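Local coordinates for uncharacterized protein (Nostoc punctiforme, PDB 2R3S) that is uncharacterized but is probably an O-methyltransferase, pairing a helix-turn-helix-type dimerisation domain with a Rossmann-like methyltransferase domain, at residues Leu29-Ala34 against Arg57-Tyr62; Phe92-Ala97 against Ser145-Asn150; Ala25-Asn30 against Asp96-Leu101; Val136-Ala141 against Leu201-Glu206. All coordinates share one frame; numbering follows the deposited sequence.

Contact 1: Leu29-Ala34 against Arg57-Tyr62; sequences LNVFTA and RMLCDY
Val-31 and Leu-59 meet where two helices of the dimerisation domain, 31-35 and 53-65, pack in a winged-helix-like fold; its small antiparallel sheet pairs strand 39-40 with the hairpin 69-72/75-78, which corresponds to the wing. The shape is that of a knob in a shallow notch. Methyl CD2 of Leu-59 projects between Leu-29 CD1, at 4.4 Å, and Val-31 CG2, at 4.1 Å, while these two carbons, Leu-29 CD1 and Val-31 CG2, stand 4.9 Å from each other, so the three make a nearly even triangle. Leu-59 reaches it because its CG lies opposite the backbone N (chi1 -176°). Such spacings, with 117 Å² buried in all, indicate loose apolar packing, with the CA atoms of Val-31 and Cys-60, the nearest pair across the two segments, 8.6 Å apart. Outside the two segments, Leu-45 and Tyr-76 also press on Cys-60, and Leu-29 packs on Val-117 of the second subunit, which places the notch beside the dimer interface. The sharp turn that presents Leu-29 and Val-31 on one side is a Schellman motif: Asn-30 takes a positive phi of 63° as helix 17-28 ends, and its side-chain OD1 bonds to Arg-88. Helix 31-35 starts at once, with Ala-34 N donating to Asn-30 O. Val-31 offers a fork: while CG2 takes the leucine methyl, the other branch turns to the neighbouring bump, and CG1 of Val-31 lies 4.2 Å from SG of Cys-60.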
loop_
_atom_site.group_PDB
_atom_site.type_symbol
_atom_site.label_atom_id
_atom_site.label_comp_id
_atom_site.label_asym_id
_atom_site.label_seq_id
_atom_site.Cartn_x
_atom_site.Cartn_y
_atom_site.Cartn_z
ATOM N N LEU A 29 4.227 3.836 -17.550
ATOM C CA LEU A 29 3.716 4.636 -18.661
ATOM C C LEU A 29 4.580 5.853 -18.969
ATOM O O LEU A 29 4.288 6.592 -19.887
ATOM C CB LEU A 29 2.277 5.071 -18.378
ATOM C CG LEU A 29 1.237 3.953 -18.370
ATOM C CD1 LEU A 29 -0.131 4.507 -17.963
ATOM C CD2 LEU A 29 1.179 3.299 -19.728
ATOM N N ASN A 30 5.652 6.051 -18.212
ATOM C CA ASN A 30 6.555 7.180 -18.401
ATOM C C ASN A 30 5.906 8.547 -18.168
ATOM O O ASN A 30 6.348 9.551 -18.713
ATOM C CB ASN A 30 7.209 7.126 -19.778
ATOM C CG ASN A 30 8.428 6.236 -19.812
ATOM O OD1 ASN A 30 8.710 5.499 -18.866
ATOM N ND2 ASN A 30 9.163 6.299 -20.924
ATOM N N VAL A 31 4.901 8.602 -17.304
ATOM C CA VAL A 31 4.155 9.833 -17.132
ATOM C C VAL A 31 5.081 10.988 -16.746
ATOM O O VAL A 31 4.965 12.085 -17.278
ATOM C CB VAL A 31 3.049 9.700 -16.078
ATOM C CG1 VAL A 31 2.389 11.034 -15.882
ATOM C CG2 VAL A 31 2.019 8.607 -16.479
ATOM N N PHE A 32 5.985 10.747 -15.810
ATOM C CA PHE A 32 6.856 11.824 -15.285
ATOM C C PHE A 32 7.845 12.347 -16.325
ATOM O O PHE A 32 8.167 13.519 -16.327
ATOM C CB PHE A 32 7.636 11.320 -14.074
ATOM C CG PHE A 32 6.781 10.709 -13.031
ATOM C CD1 PHE A 32 5.971 11.503 -12.233
ATOM C CD2 PHE A 32 6.756 9.330 -12.851
ATOM C CE1 PHE A 32 5.152 10.924 -11.244
ATOM C CE2 PHE A 32 5.952 8.752 -11.858
ATOM C CZ PHE A 32 5.163 9.554 -11.056
ATOM N N THR A 33 8.347 11.444 -17.173
ATOM C CA THR A 33 9.231 11.778 -18.296
ATOM C C THR A 33 8.529 12.647 -19.335
ATOM O O THR A 33 9.156 13.527 -19.935
ATOM C CB THR A 33 9.766 10.485 -18.950
ATOM O OG1 THR A 33 10.471 9.721 -17.954
ATOM C CG2 THR A 33 10.702 10.782 -20.130
ATOM N N ALA A 34 7.238 12.398 -19.538
ATOM C CA ALA A 34 6.409 13.191 -20.462
ATOM C C ALA A 34 6.100 14.607 -19.953
ATOM O O ALA A 34 6.005 15.561 -20.753
ATOM C CB ALA A 34 5.104 12.433 -20.783
ATOM N N ARG A 57 -6.240 11.207 -16.843
ATOM C CA ARG A 57 -6.753 12.238 -15.937
ATOM C C ARG A 57 -6.963 11.694 -14.539
ATOM O O ARG A 57 -6.638 12.359 -13.558
ATOM C CB ARG A 57 -8.091 12.792 -16.451
ATOM C CG ARG A 57 -8.733 13.861 -15.572
ATOM C CD ARG A 57 -9.786 13.304 -14.630
ATOM N NE ARG A 57 -10.891 12.698 -15.360
ATOM C CZ ARG A 57 -11.918 12.069 -14.802
ATOM N NH1 ARG A 57 -12.009 11.942 -13.486
ATOM N NH2 ARG A 57 -12.870 11.563 -15.573
HETATM N N MSE A 58 -7.553 10.502 -14.454
HETATM C CA MSE A 58 -7.828 9.868 -13.158
HETATM C C MSE A 58 -6.529 9.494 -12.444
HETATM O O MSE A 58 -6.385 9.753 -11.246
HETATM C CB MSE A 58 -8.749 8.675 -13.363
HETATM C CG MSE A 58 -10.102 9.129 -13.869
HETATM SE SE MSE A 58 -11.103 7.836 -14.905
HETATM C CE MSE A 58 -12.478 7.411 -13.557
ATOM N N LEU A 59 -5.565 8.913 -13.181
ATOM C CA LEU A 59 -4.221 8.660 -12.617
ATOM C C LEU A 59 -3.521 9.940 -12.114
ATOM O O LEU A 59 -2.984 9.967 -11.011
ATOM C CB LEU A 59 -3.321 7.903 -13.632
ATOM C CG LEU A 59 -1.913 7.472 -13.158
ATOM C CD1 LEU A 59 -1.987 6.508 -11.956
ATOM C CD2 LEU A 59 -1.089 6.890 -14.343
ATOM N N CYS A 60 -3.488 10.981 -12.934
ATOM C CA CYS A 60 -2.748 12.201 -12.584
ATOM C C CYS A 60 -3.389 12.966 -11.433
ATOM O O CYS A 60 -2.681 13.466 -10.585
ATOM C CB CYS A 60 -2.596 13.112 -13.799
ATOM S SG CYS A 60 -1.440 12.439 -15.057
ATOM N N ASP A 61 -4.719 13.050 -11.390
ATOM C CA ASP A 61 -5.395 13.658 -10.222
ATOM C C ASP A 61 -5.009 12.918 -8.941
ATOM O O ASP A 61 -4.709 13.539 -7.931
ATOM C CB ASP A 61 -6.909 13.637 -10.365
ATOM C CG ASP A 61 -7.419 14.625 -11.373
ATOM O OD1 ASP A 61 -6.732 15.623 -11.655
ATOM O OD2 ASP A 61 -8.545 14.405 -11.873
ATOM N N TYR A 62 -4.968 11.593 -9.005
ATOM C CA TYR A 62 -4.551 10.777 -7.869
ATOM C C TYR A 62 -3.093 11.032 -7.509
ATOM O O TYR A 62 -2.759 11.185 -6.343
ATOM C CB TYR A 62 -4.785 9.293 -8.183
ATOM C CG TYR A 62 -4.602 8.346 -7.017
ATOM C CD1 TYR A 62 -3.364 7.791 -6.738
ATOM C CD2 TYR A 62 -5.664 8.015 -6.193
ATOM C CE1 TYR A 62 -3.199 6.918 -5.672
ATOM C CE2 TYR A 62 -5.508 7.150 -5.125
ATOM C CZ TYR A 62 -4.276 6.614 -4.867
ATOM O OH TYR A 62 -4.128 5.742 -3.834
#

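Contact 2: Phe92-Ala97 against Ser145-Asn150; sequences FYVGDA and SPMMAN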
loop_
_atom_site.group_PDB
_atom_site.type_symbol
_atom_site.label_atom_id
_atom_site.label_comp_id
_atom_site.label_asym_id
_atom_site.label_seq_id
_atom_site.Cartn_x
_atom_site.Cartn_y
_atom_site.Cartn_z
ATOM N N PHE A 92 19.482 11.268 -11.832
ATOM C CA PHE A 92 19.145 10.652 -10.521
ATOM C C PHE A 92 17.884 9.786 -10.549
ATOM O O PHE A 92 17.361 9.379 -9.509
ATOM C CB PHE A 92 19.033 11.772 -9.482
ATOM C CG PHE A 92 20.271 12.590 -9.397
ATOM C CD1 PHE A 92 21.395 12.087 -8.742
ATOM C CD2 PHE A 92 20.366 13.810 -10.053
ATOM C CE1 PHE A 92 22.586 12.811 -8.707
ATOM C CE2 PHE A 92 21.549 14.541 -10.023
ATOM C CZ PHE A 92 22.665 14.037 -9.358
ATOM N N TYR A 93 17.431 9.467 -11.748
ATOM C CA TYR A 93 16.276 8.619 -11.979
ATOM C C TYR A 93 16.440 7.297 -11.278
ATOM O O TYR A 93 17.393 6.583 -11.535
ATOM C CB TYR A 93 16.088 8.387 -13.474
ATOM C CG TYR A 93 14.952 7.451 -13.801
ATOM C CD1 TYR A 93 13.650 7.872 -13.697
ATOM C CD2 TYR A 93 15.185 6.144 -14.218
ATOM C CE1 TYR A 93 12.610 7.044 -13.957
ATOM C CE2 TYR A 93 14.125 5.299 -14.516
ATOM C CZ TYR A 93 12.839 5.759 -14.379
ATOM O OH TYR A 93 11.753 4.967 -14.652
ATOM N N VAL A 94 15.491 6.966 -10.405
ATOM C CA VAL A 94 15.475 5.688 -9.716
ATOM C C VAL A 94 14.216 4.870 -10.004
ATOM O O VAL A 94 14.018 3.809 -9.453
ATOM C CB VAL A 94 15.615 5.879 -8.199
ATOM C CG1 VAL A 94 17.056 6.338 -7.860
ATOM C CG2 VAL A 94 14.578 6.838 -7.699
ATOM N N GLY A 95 13.388 5.332 -10.913
ATOM C CA GLY A 95 12.090 4.732 -11.119
ATOM C C GLY A 95 12.081 3.251 -11.444
ATOM O O GLY A 95 11.118 2.591 -11.134
ATOM N N ASP A 96 13.135 2.726 -12.069
ATOM C CA ASP A 96 13.135 1.315 -12.431
ATOM C C ASP A 96 13.472 0.398 -11.268
ATOM O O ASP A 96 13.490 -0.822 -11.438
ATOM C CB ASP A 96 14.010 1.066 -13.651
ATOM C CG ASP A 96 13.450 1.756 -14.932
ATOM O OD1 ASP A 96 12.268 2.196 -14.979
ATOM O OD2 ASP A 96 14.215 1.867 -15.893
ATOM N N ALA A 97 13.679 0.963 -10.076
ATOM C CA ALA A 97 13.790 0.139 -8.861
ATOM C C ALA A 97 12.563 -0.757 -8.693
ATOM O O ALA A 97 12.661 -1.826 -8.068
ATOM C CB ALA A 97 14.018 1.017 -7.582
ATOM N N SER A 145 21.037 -0.960 -8.173
ATOM C CA SER A 145 22.389 -0.415 -8.142
ATOM C C SER A 145 22.506 1.128 -8.129
ATOM O O SER A 145 23.432 1.648 -7.522
ATOM C CB SER A 145 23.230 -1.014 -9.263
ATOM O OG SER A 145 22.800 -0.564 -10.524
ATOM N N PRO A 146 21.590 1.862 -8.803
ATOM C CA PRO A 146 21.619 3.338 -8.736
ATOM C C PRO A 146 21.647 3.949 -7.328
ATOM O O PRO A 146 22.442 4.845 -7.073
ATOM C CB PRO A 146 20.347 3.751 -9.498
ATOM C CG PRO A 146 20.135 2.611 -10.473
ATOM C CD PRO A 146 20.516 1.391 -9.701
HETATM N N MSE A 147 20.835 3.424 -6.422
HETATM C CA MSE A 147 20.825 3.887 -5.046
HETATM C C MSE A 147 21.995 3.393 -4.219
HETATM O O MSE A 147 22.162 3.853 -3.083
HETATM C CB MSE A 147 19.537 3.469 -4.343
HETATM C CG MSE A 147 18.309 4.094 -4.963
HETATM SE SE MSE A 147 17.691 2.943 -6.403
HETATM C CE MSE A 147 17.047 1.525 -5.161
HETATM N N MSE A 148 22.769 2.435 -4.732
HETATM C CA MSE A 148 23.867 1.852 -3.942
HETATM C C MSE A 148 25.205 2.464 -4.323
HETATM O O MSE A 148 26.211 2.256 -3.638
HETATM C CB MSE A 148 23.925 0.326 -4.084
HETATM C CG MSE A 148 22.728 -0.416 -3.548
HETATM SE SE MSE A 148 22.133 0.096 -1.723
HETATM C CE MSE A 148 20.407 -0.803 -1.836
ATOM N N ALA A 149 25.204 3.252 -5.390
ATOM C CA ALA A 149 26.422 3.886 -5.888
ATOM C C ALA A 149 27.059 4.812 -4.846
ATOM O O ALA A 149 28.254 4.728 -4.575
ATOM C CB ALA A 149 26.125 4.635 -7.176
ATOM N N ASN A 150 26.252 5.680 -4.248
ATOM C CA ASN A 150 26.758 6.652 -3.286
ATOM C C ASN A 150 27.259 5.960 -2.018
ATOM O O ASN A 150 28.383 6.208 -1.578
ATOM C CB ASN A 150 25.704 7.732 -2.954
ATOM C CG ASN A 150 26.225 8.759 -1.941
ATOM O OD1 ASN A 150 27.230 9.424 -2.197
ATOM N ND2 ASN A 150 25.571 8.856 -0.778
#
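Val-94 lies against the selenium of Met-147 where the connection leading to helix 98-101 meets segment 145-150, which runs into helix 149-159 of the Rossmann-like methyltransferase domain. Met-147, a selenomethionine, does most of the reaching. Its CG is turned opposite its own carbonyl carbon (chi1 -63°), and two further bends, chi2 88° and chi3 71°, fold the chain into a hook instead of extending it. The CG-SE part of the hook lies along Val-94: SE stands 3.7 Å from Val-94 CG1 and 4.0 Å from Val-94 CB, and Met-147 CG comes to 3.9 Å from the same CG1. The last bend carries the terminal methyl on to Ala-97, three residues further, with Met-147 CE 3.9 Å from Ala-97 CB. CG1 of Val-94 points across, opposite its carbonyl carbon, while CG2 sits between N and the carbonyl carbon. Pro-146 adds only a marginal touch through CB. Phe-11 of the second subunit packs on both Ala-97 and Met-147, so this contact borders the dimer interface, and a bound 1,2-ethanediol lies close to the selenomethionine side chain. The 3-10 turn 95-97 that sets Val-94 and Ala-97 on one side is closed by Ala-97 N donating to Val-94 O. Behind it Tyr-93 points the other way, its OH donating over 2.8 Å to OD1 of Asp-96, which it meets from above the carboxylate plane, while Gly-95 N sits 3.4 Å above the middle of the Tyr-93 ring.

Contact 3: Ala25-Asn30 against Asp96-Leu101; sequences AAVELN and DAIEFL
Ile-98 and Val-27 carry the contact between the end of helix 17-28, in the helix-turn-helix-type dimerisation domain, and the short helix 98-101. Asp-96 comes first along the second segment: its OD1 passes 4.2 Å from Val-27 CG1, a van der Waals approach, since the polar needs of that oxygen are met by Tyr-93 and Arg-88. Ala-97 follows, and its carbonyl accepts from both Phe-100 N and Leu-101 N; its methyl packs on Phe-11 of the second subunit, as does the side chain of Leu-101. Ile-98 then sends its longer branch across. With CG1 set between the backbone N and the carbonyl carbon (chi1 65°) and the chain extended beyond it (chi2 165°), CD1 arrives 3.8 Å from Val-27 CG1 and 4.0 Å from Val-27 CB, the two side chains running antiparallel alongside one another. The same methyl lies 4.3 Å from Glu-28 CG, so it touches the aliphatic part of that side chain; the carboxylate reaches Thr-114 of the second subunit. Phe-100 points to helix 136-143, meeting the Phe-140 ring edge to face. Leu-101 closes the segment, its N lying 2.9 Å from Ala-97 O.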
loop_
_atom_site.group_PDB
_atom_site.type_symbol
_atom_site.label_atom_id
_atom_site.label_comp_id
_atom_site.label_asym_id
_atom_site.label_seq_id
_atom_site.Cartn_x
_atom_site.Cartn_y
_atom_site.Cartn_z
ATOM N N ALA A 25 1.908 2.191 -12.291
ATOM C CA ALA A 25 1.359 2.614 -13.596
ATOM C C ALA A 25 2.030 3.868 -14.130
ATOM O O ALA A 25 2.379 3.933 -15.305
ATOM C CB ALA A 25 -0.182 2.810 -13.542
ATOM N N ALA A 26 2.220 4.861 -13.265
ATOM C CA ALA A 26 2.882 6.107 -13.669
ATOM C C ALA A 26 4.275 5.830 -14.229
ATOM O O ALA A 26 4.656 6.375 -15.258
ATOM C CB ALA A 26 2.939 7.138 -12.479
ATOM N N VAL A 27 5.035 4.967 -13.571
ATOM C CA VAL A 27 6.398 4.676 -14.000
ATOM C C VAL A 27 6.433 3.887 -15.304
ATOM O O VAL A 27 7.198 4.221 -16.228
ATOM C CB VAL A 27 7.211 3.932 -12.900
ATOM C CG1 VAL A 27 8.481 3.378 -13.495
ATOM C CG2 VAL A 27 7.529 4.884 -11.748
ATOM N N GLU A 28 5.618 2.838 -15.366
ATOM C CA GLU A 28 5.506 2.013 -16.553
ATOM C C GLU A 28 5.045 2.817 -17.760
ATOM O O GLU A 28 5.428 2.522 -18.864
ATOM C CB GLU A 28 4.521 0.870 -16.336
ATOM C CG GLU A 28 5.008 -0.159 -15.380
ATOM C CD GLU A 28 4.061 -1.315 -15.188
ATOM O OE1 GLU A 28 2.852 -1.209 -15.474
ATOM O OE2 GLU A 28 4.542 -2.320 -14.679
ATOM N N LEU A 29 4.227 3.836 -17.550
ATOM C CA LEU A 29 3.716 4.636 -18.661
ATOM C C LEU A 29 4.580 5.853 -18.969
ATOM O O LEU A 29 4.288 6.592 -19.887
ATOM C CB LEU A 29 2.277 5.071 -18.378
ATOM C CG LEU A 29 1.237 3.953 -18.370
ATOM C CD1 LEU A 29 -0.131 4.507 -17.963
ATOM C CD2 LEU A 29 1.179 3.299 -19.728
ATOM N N ASN A 30 5.652 6.051 -18.212
ATOM C CA ASN A 30 6.555 7.180 -18.401
ATOM C C ASN A 30 5.906 8.547 -18.168
ATOM O O ASN A 30 6.348 9.551 -18.713
ATOM C CB ASN A 30 7.209 7.126 -19.778
ATOM C CG ASN A 30 8.428 6.236 -19.812
ATOM O OD1 ASN A 30 8.710 5.499 -18.866
ATOM N ND2 ASN A 30 9.163 6.299 -20.924
ATOM N N ASP A 96 13.135 2.726 -12.069
ATOM C CA ASP A 96 13.135 1.315 -12.431
ATOM C C ASP A 96 13.472 0.398 -11.268
ATOM O O ASP A 96 13.490 -0.822 -11.438
ATOM C CB ASP A 96 14.010 1.066 -13.651
ATOM C CG ASP A 96 13.450 1.756 -14.932
ATOM O OD1 ASP A 96 12.268 2.196 -14.979
ATOM O OD2 ASP A 96 14.215 1.867 -15.893
ATOM N N ALA A 97 13.679 0.963 -10.076
ATOM C CA ALA A 97 13.790 0.139 -8.861
ATOM C C ALA A 97 12.563 -0.757 -8.693
ATOM O O ALA A 97 12.661 -1.826 -8.068
ATOM C CB ALA A 97 14.018 1.017 -7.582
ATOM N N ILE A 98 11.413 -0.344 -9.238
ATOM C CA ILE A 98 10.190 -1.160 -9.132
ATOM C C ILE A 98 10.356 -2.548 -9.777
ATOM O O ILE A 98 9.598 -3.466 -9.475
ATOM C CB ILE A 98 8.907 -0.469 -9.740
ATOM C CG1 ILE A 98 9.028 -0.273 -11.266
ATOM C CG2 ILE A 98 8.585 0.848 -9.027
ATOM C CD1 ILE A 98 7.628 0.051 -11.974
ATOM N N GLU A 99 11.331 -2.713 -10.660
ATOM C CA GLU A 99 11.575 -4.035 -11.252
ATOM C C GLU A 99 11.955 -5.104 -10.234
ATOM O O GLU A 99 11.669 -6.291 -10.427
ATOM C CB GLU A 99 12.619 -3.938 -12.356
ATOM C CG GLU A 99 12.046 -3.298 -13.641
ATOM C CD GLU A 99 13.121 -3.039 -14.713
ATOM O OE1 GLU A 99 14.260 -3.576 -14.580
ATOM O OE2 GLU A 99 12.822 -2.277 -15.678
ATOM N N PHE A 100 12.604 -4.671 -9.158
ATOM C CA PHE A 100 12.817 -5.493 -7.978
ATOM C C PHE A 100 11.693 -5.296 -6.955
ATOM O O PHE A 100 11.048 -6.277 -6.560
ATOM C CB PHE A 100 14.184 -5.192 -7.336
ATOM C CG PHE A 100 14.370 -5.873 -6.013
ATOM C CD1 PHE A 100 14.702 -7.219 -5.951
ATOM C CD2 PHE A 100 14.172 -5.194 -4.842
ATOM C CE1 PHE A 100 14.826 -7.862 -4.739
ATOM C CE2 PHE A 100 14.282 -5.833 -3.625
ATOM C CZ PHE A 100 14.613 -7.174 -3.574
ATOM N N LEU A 101 11.442 -4.036 -6.547
ATOM C CA LEU A 101 10.598 -3.763 -5.383
ATOM C C LEU A 101 9.153 -4.215 -5.564
ATOM O O LEU A 101 8.505 -4.608 -4.600
ATOM C CB LEU A 101 10.659 -2.291 -4.982
ATOM C CG LEU A 101 11.992 -1.784 -4.433
ATOM C CD1 LEU A 101 11.899 -0.280 -4.333
ATOM C CD2 LEU A 101 12.306 -2.422 -3.065
#

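Contact 4: Val136-Ala141 against Leu201-Glu206; sequences VWVQFA and LEVAKE
Between segments 136-141 and 201-206 the nearest CA atoms are those of Ala-141 and Val-203, 6.6 Å apart, a spacing that a small residue on one helix makes possible. Both segments are regular helix, with Ala-141 N 3.0 Å from Trp-137 O in the first and Lys-205 N 2.8 Å from Leu-201 O in the second. The alanine methyl is received by the branched head of the valine: Ala-141 CB lies 3.9 Å from both CB and CG1 of Val-203, and 4.0 Å from Val-203 CG2. All three carbons of the valine head thus converge on one methyl. CG1, the branch opposite the valine backbone N (chi1 -176°), also leans over the alanine carbonyl, with Val-203 CG1 3.7 Å from Ala-141 O. Helix 198-211 is the connection of a beta-alpha-beta crossover in the Rossmann-like methyltransferase sheet, linking the neighbouring parallel strands 191-196 and 217-221. Two sides of it are in use: Leu-201 and Ala-204 pack on strand 217-221, whereas Val-203 faces helix 136-143. One turn before Val-203, Val-200 touches Val-138, Ala-141 and Trp-137, the last of which bonds through NE1 to the carbonyl of Thr-129, and so continues the seam between the helices. Val-138, three residues before Ala-141 on the same helical face, reaches the valine more loosely, its CG1 lying 4.5 Å from Val-203 CG2.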
loop_
_atom_site.group_PDB
_atom_site.type_symbol
_atom_site.label_atom_id
_atom_site.label_comp_id
_atom_site.label_asym_id
_atom_site.label_seq_id
_atom_site.Cartn_x
_atom_site.Cartn_y
_atom_site.Cartn_z
ATOM N N VAL A 136 15.405 -13.358 -8.363
ATOM C CA VAL A 136 15.097 -12.048 -7.811
ATOM C C VAL A 136 16.388 -11.246 -7.514
ATOM O O VAL A 136 16.352 -10.023 -7.493
ATOM C CB VAL A 136 14.130 -12.132 -6.590
ATOM C CG1 VAL A 136 14.863 -12.516 -5.277
ATOM C CG2 VAL A 136 13.336 -10.834 -6.462
ATOM N N TRP A 137 17.514 -11.934 -7.360
ATOM C CA TRP A 137 18.791 -11.286 -7.038
ATOM C C TRP A 137 19.501 -10.757 -8.264
ATOM O O TRP A 137 20.275 -9.801 -8.155
ATOM C CB TRP A 137 19.666 -12.188 -6.144
ATOM C CG TRP A 137 18.903 -12.527 -4.891
ATOM C CD1 TRP A 137 18.541 -13.777 -4.461
ATOM C CD2 TRP A 137 18.329 -11.598 -3.937
ATOM N NE1 TRP A 137 17.786 -13.684 -3.319
ATOM C CE2 TRP A 137 17.628 -12.366 -2.981
ATOM C CE3 TRP A 137 18.345 -10.199 -3.799
ATOM C CZ2 TRP A 137 16.951 -11.784 -1.905
ATOM C CZ3 TRP A 137 17.662 -9.621 -2.724
ATOM C CH2 TRP A 137 16.975 -10.409 -1.803
ATOM N N VAL A 138 19.167 -11.297 -9.443
ATOM C CA VAL A 138 19.565 -10.675 -10.704
ATOM C C VAL A 138 18.784 -9.378 -10.881
ATOM O O VAL A 138 19.377 -8.359 -11.232
ATOM C CB VAL A 138 19.396 -11.637 -11.905
ATOM C CG1 VAL A 138 19.831 -10.980 -13.260
ATOM C CG2 VAL A 138 20.177 -12.909 -11.641
ATOM N N GLN A 139 17.478 -9.405 -10.611
ATOM C CA GLN A 139 16.680 -8.182 -10.661
ATOM C C GLN A 139 17.175 -7.150 -9.653
ATOM O O GLN A 139 17.290 -5.975 -9.997
ATOM C CB GLN A 139 15.181 -8.448 -10.457
ATOM C CG GLN A 139 14.482 -9.025 -11.671
ATOM C CD GLN A 139 14.773 -8.235 -12.934
ATOM O OE1 GLN A 139 14.435 -7.055 -13.030
ATOM N NE2 GLN A 139 15.444 -8.879 -13.896
ATOM N N PHE A 140 17.497 -7.579 -8.426
ATOM C CA PHE A 140 18.048 -6.643 -7.459
ATOM C C PHE A 140 19.311 -6.005 -8.021
ATOM O O PHE A 140 19.442 -4.784 -8.015
ATOM C CB PHE A 140 18.363 -7.304 -6.125
ATOM C CG PHE A 140 18.813 -6.324 -5.065
ATOM C CD1 PHE A 140 20.116 -5.867 -5.030
ATOM C CD2 PHE A 140 17.923 -5.843 -4.135
ATOM C CE1 PHE A 140 20.529 -4.955 -4.080
ATOM C CE2 PHE A 140 18.316 -4.926 -3.173
ATOM C CZ PHE A 140 19.627 -4.492 -3.137
ATOM N N ALA A 141 20.244 -6.838 -8.488
ATOM C CA ALA A 141 21.525 -6.356 -8.975
ATOM C C ALA A 141 21.397 -5.356 -10.139
ATOM O O ALA A 141 22.166 -4.390 -10.234
ATOM C CB ALA A 141 22.440 -7.532 -9.376
ATOM N N LEU A 201 26.721 -12.511 -10.436
ATOM C CA LEU A 201 28.083 -12.059 -10.746
ATOM C C LEU A 201 28.288 -11.593 -12.185
ATOM O O LEU A 201 29.229 -10.847 -12.454
ATOM C CB LEU A 201 29.098 -13.153 -10.428
ATOM C CG LEU A 201 29.273 -13.504 -8.962
ATOM C CD1 LEU A 201 30.028 -14.822 -8.849
ATOM C CD2 LEU A 201 29.978 -12.367 -8.224
ATOM N N GLU A 202 27.433 -12.027 -13.105
ATOM C CA GLU A 202 27.473 -11.484 -14.457
ATOM C C GLU A 202 27.235 -9.979 -14.427
ATOM O O GLU A 202 27.919 -9.235 -15.133
ATOM C CB GLU A 202 26.472 -12.197 -15.359
ATOM C CG GLU A 202 26.875 -13.640 -15.679
ATOM C CD GLU A 202 28.278 -13.742 -16.273
ATOM O OE1 GLU A 202 28.641 -12.917 -17.150
ATOM O OE2 GLU A 202 29.022 -14.646 -15.848
ATOM N N VAL A 203 26.309 -9.521 -13.569
ATOM C CA VAL A 203 26.067 -8.075 -13.398
ATOM C C VAL A 203 27.294 -7.361 -12.790
ATOM O O VAL A 203 27.746 -6.316 -13.298
ATOM C CB VAL A 203 24.815 -7.793 -12.516
ATOM C CG1 VAL A 203 24.545 -6.264 -12.440
ATOM C CG2 VAL A 203 23.606 -8.575 -13.040
ATOM N N ALA A 204 27.799 -7.928 -11.696
ATOM C CA ALA A 204 28.991 -7.430 -10.998
ATOM C C ALA A 204 30.181 -7.285 -11.928
ATOM O O ALA A 204 30.905 -6.274 -11.895
ATOM C CB ALA A 204 29.343 -8.367 -9.806
ATOM N N LYS A 205 30.386 -8.294 -12.765
ATOM C CA LYS A 205 31.490 -8.271 -13.733
ATOM C C LYS A 205 31.295 -7.156 -14.722
ATOM O O LYS A 205 32.223 -6.419 -15.033
ATOM C CB LYS A 205 31.608 -9.601 -14.492
ATOM C CG LYS A 205 32.572 -10.591 -13.865
ATOM C CD LYS A 205 32.124 -12.043 -14.064
ATOM C CE LYS A 205 32.227 -12.515 -15.496
ATOM N NZ LYS A 205 31.387 -13.746 -15.690
ATOM N N GLU A 206 30.072 -7.047 -15.224
ATOM C CA GLU A 206 29.756 -6.000 -16.166
ATOM C C GLU A 206 29.974 -4.625 -15.558
ATOM O O GLU A 206 30.518 -3.728 -16.215
ATOM C CB GLU A 206 28.312 -6.173 -16.650
ATOM C CG GLU A 206 27.861 -5.218 -17.785
ATOM C CD GLU A 206 28.848 -5.122 -18.967
ATOM O OE1 GLU A 206 29.663 -6.073 -19.214
ATOM O OE2 GLU A 206 28.790 -4.058 -19.640
#

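In the fold
From the N terminus, contact 3 opens first, at 25-30, and contact 1 opens on the overlapping 29-34, sharing Leu-29 and Asn-30, but closes first, at 57-62, inside the dimerisation domain. Contact 3 closes much later, at 96-101, so the loop of contact 1 nests within its span. Contact 2 opens at 92-97, overlapping the end of contact 3 at Asp-96 and Ala-97, and reaches 145-150. Contact 4 opens at 136-141, before contact 2 has closed, and ends at 201-206: these two cross. Together contacts 3 and 2 relay from helix 17-28 to the methyltransferase domain, and Phe-100 brings contact 3 against helix 136-143 of contact 4.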